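Local coordinates for putative pore-forming toxin (PDB 3KOG), which is of unknown function but may be a pore-forming toxin, built mostly of beta strands, at residues Lys153-Ala158 with Tyr194-Lys199. Numbering follows the deposited sequence.
Sequences KNIIDA and YQIIEK
Ile-155, which packs against Ile-196, also accepts a backbone bond from Ala-158 N, which is shared between two carbonyls. Ala-158 N donates to Ile-155 O at 3.2 Å and, weakly, to Asn-154 O at 3.1 Å. One residue earlier, Asp-157 N bonds to Lys-153 O at 2.9 Å. These bonds stay within the helix. The contact of 153-158 with 194-199 is made by apolar side chains.

Ile-196 carries that contact. Its CG1 lies anti to the carbonyl carbon (chi1 -66°) and the chain continues extended to CD1 (chi2 169°). This sends the terminal methyl across to two consecutive helix residues. Ile-196 CD1 lies 3.7 Å from Ile-155 CG2, the branch methyl, which is anti to its own backbone N. The same CD1 lies 3.7 Å from Ile-156 CG1, a methylene of the longer arm. Ile-155 CG2 also reaches down the shaft of the strand residue, 4.0 Å from Ile-196 CG1. The side chains of Ile-156 and Ile-196 cross at about a right angle, and Ile-156 CD1 approaches Ile-196 CD1 at 4.1 Å.

Ile-155, Ile-156 and Ile-196 are all buried. Ile-196 also touches Val-208 and Phe-211 of strand 207-225, its antiparallel neighbour. Ile-156 rests on Val-140 and Asn-143 of strand 126-143. The short helix 150-158 thus packs against strands 126-143 and 179-198 of the large mixed sheet, with Ala-28 of a loop beside Ile-155. Only aliphatic carbons meet, so the contact rests on dispersion forces and the exclusion of water, and nothing directional fixes its geometry across the two segments.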
loop_
_atom_site.group_PDB
_atom_site.type_symbol
_atom_site.label_atom_id
_atom_site.label_comp_id
_atom_site.label_asym_id
_atom_site.label_seq_id
_atom_site.Cartn_x
_atom_site.Cartn_y
_atom_site.Cartn_z
ATOM N N LYS A 153 15.618 19.549 -3.205
ATOM C CA LYS A 153 15.629 19.097 -1.808
ATOM C C LYS A 153 14.224 18.767 -1.304
ATOM O O LYS A 153 14.040 17.784 -0.574
ATOM C CB LYS A 153 16.339 20.108 -0.883
ATOM C CG LYS A 153 17.845 20.217 -1.209
ATOM C CD LYS A 153 18.632 21.171 -0.262
ATOM C CE LYS A 153 18.188 22.612 -0.391
ATOM N NZ LYS A 153 19.118 23.592 0.357
ATOM N N ASN A 154 13.233 19.563 -1.696
ATOM C CA ASN A 154 11.855 19.316 -1.265
ATOM C C ASN A 154 11.294 17.990 -1.790
ATOM O O ASN A 154 10.550 17.263 -1.083
ATOM C CB ASN A 154 10.935 20.483 -1.709
ATOM C CG ASN A 154 11.133 21.742 -0.869
ATOM O OD1 ASN A 154 11.665 21.661 0.222
ATOM N ND2 ASN A 154 10.709 22.899 -1.375
ATOM N N ILE A 155 11.620 17.716 -3.054
ATOM C CA ILE A 155 11.258 16.464 -3.686
ATOM C C ILE A 155 11.825 15.273 -2.909
ATOM O O ILE A 155 11.117 14.302 -2.577
ATOM C CB ILE A 155 11.732 16.445 -5.176
ATOM C CG1 ILE A 155 11.000 17.499 -5.991
ATOM C CG2 ILE A 155 11.423 15.069 -5.803
ATOM C CD1 ILE A 155 11.443 17.686 -7.481
ATOM N N ILE A 156 13.123 15.318 -2.617
ATOM C CA ILE A 156 13.738 14.219 -1.871
ATOM C C ILE A 156 13.127 14.071 -0.479
ATOM O O ILE A 156 12.799 12.965 -0.071
ATOM C CB ILE A 156 15.300 14.330 -1.815
ATOM C CG1 ILE A 156 15.821 14.374 -3.243
ATOM C CG2 ILE A 156 15.873 13.106 -1.079
ATOM C CD1 ILE A 156 17.353 14.808 -3.467
ATOM N N ASP A 157 12.919 15.189 0.208
ATOM C CA ASP A 157 12.342 15.177 1.573
ATOM C C ASP A 157 10.922 14.606 1.631
ATOM O O ASP A 157 10.494 14.109 2.652
ATOM C CB ASP A 157 12.316 16.601 2.159
ATOM C CG ASP A 157 13.700 17.137 2.464
ATOM O OD1 ASP A 157 14.663 16.331 2.498
ATOM O OD2 ASP A 157 13.831 18.368 2.675
ATOM N N ALA A 158 10.217 14.664 0.518
ATOM C CA ALA A 158 8.848 14.207 0.423
ATOM C C ALA A 158 8.786 12.714 0.625
ATOM O O ALA A 158 7.763 12.207 1.078
ATOM C CB ALA A 158 8.250 14.599 -0.936
ATOM N N TYR A 194 14.802 6.300 -7.421
ATOM C CA TYR A 194 14.203 7.362 -8.177
ATOM C C TYR A 194 15.280 8.232 -8.800
ATOM O O TYR A 194 16.330 8.477 -8.196
ATOM C CB TYR A 194 13.346 8.286 -7.290
ATOM C CG TYR A 194 12.118 7.660 -6.678
ATOM C CD1 TYR A 194 12.202 6.921 -5.519
ATOM C CD2 TYR A 194 10.868 7.701 -7.334
ATOM C CE1 TYR A 194 11.063 6.321 -4.976
ATOM C CE2 TYR A 194 9.765 7.077 -6.779
ATOM C CZ TYR A 194 9.884 6.398 -5.610
ATOM O OH TYR A 194 8.768 5.755 -5.063
ATOM N N GLN A 195 14.983 8.773 -9.982
ATOM C CA GLN A 195 15.742 9.907 -10.503
ATOM C C GLN A 195 14.836 11.130 -10.543
ATOM O O GLN A 195 13.599 11.037 -10.831
ATOM C CB GLN A 195 16.251 9.651 -11.916
ATOM C CG GLN A 195 17.355 8.651 -12.004
ATOM C CD GLN A 195 17.965 8.668 -13.390
ATOM O OE1 GLN A 195 17.259 8.617 -14.374
ATOM N NE2 GLN A 195 19.263 8.779 -13.468
ATOM N N ILE A 196 15.447 12.269 -10.264
ATOM C CA ILE A 196 14.800 13.542 -10.451
ATOM C C ILE A 196 15.268 14.037 -11.811
ATOM O O ILE A 196 16.460 14.097 -12.061
ATOM C CB ILE A 196 15.145 14.521 -9.346
ATOM C CG1 ILE A 196 14.550 13.983 -8.034
ATOM C CG2 ILE A 196 14.589 15.929 -9.713
ATOM C CD1 ILE A 196 15.011 14.669 -6.802
ATOM N N ILE A 197 14.322 14.349 -12.686
ATOM C CA ILE A 197 14.613 14.658 -14.092
ATOM C C ILE A 197 14.002 16.003 -14.502
ATOM O O ILE A 197 12.910 16.355 -14.095
ATOM C CB ILE A 197 14.093 13.557 -15.046
ATOM C CG1 ILE A 197 14.678 12.213 -14.661
ATOM C CG2 ILE A 197 14.457 13.906 -16.538
ATOM C CD1 ILE A 197 13.991 11.053 -15.339
ATOM N N GLU A 198 14.740 16.761 -15.298
ATOM C CA GLU A 198 14.275 18.066 -15.769
ATOM C C GLU A 198 13.051 17.947 -16.669
ATOM O O GLU A 198 13.006 17.085 -17.530
ATOM C CB GLU A 198 15.392 18.727 -16.533
ATOM C CG GLU A 198 16.582 19.103 -15.651
ATOM C CD GLU A 198 17.751 19.589 -16.458
ATOM O OE1 GLU A 198 17.821 19.258 -17.660
ATOM O OE2 GLU A 198 18.609 20.282 -15.897
ATOM N N LYS A 199 12.032 18.770 -16.416
ATOM C CA LYS A 199 10.930 18.914 -17.374
ATOM C C LYS A 199 11.478 19.726 -18.550
ATOM O O LYS A 199 12.232 20.671 -18.336
ATOM C CB LYS A 199 9.734 19.637 -16.749
ATOM C CG LYS A 199 9.056 18.861 -15.611
ATOM C CD LYS A 199 7.608 19.296 -15.419
ATOM C CE LYS A 199 6.897 18.354 -14.469
ATOM N NZ LYS A 199 5.407 18.355 -14.587
#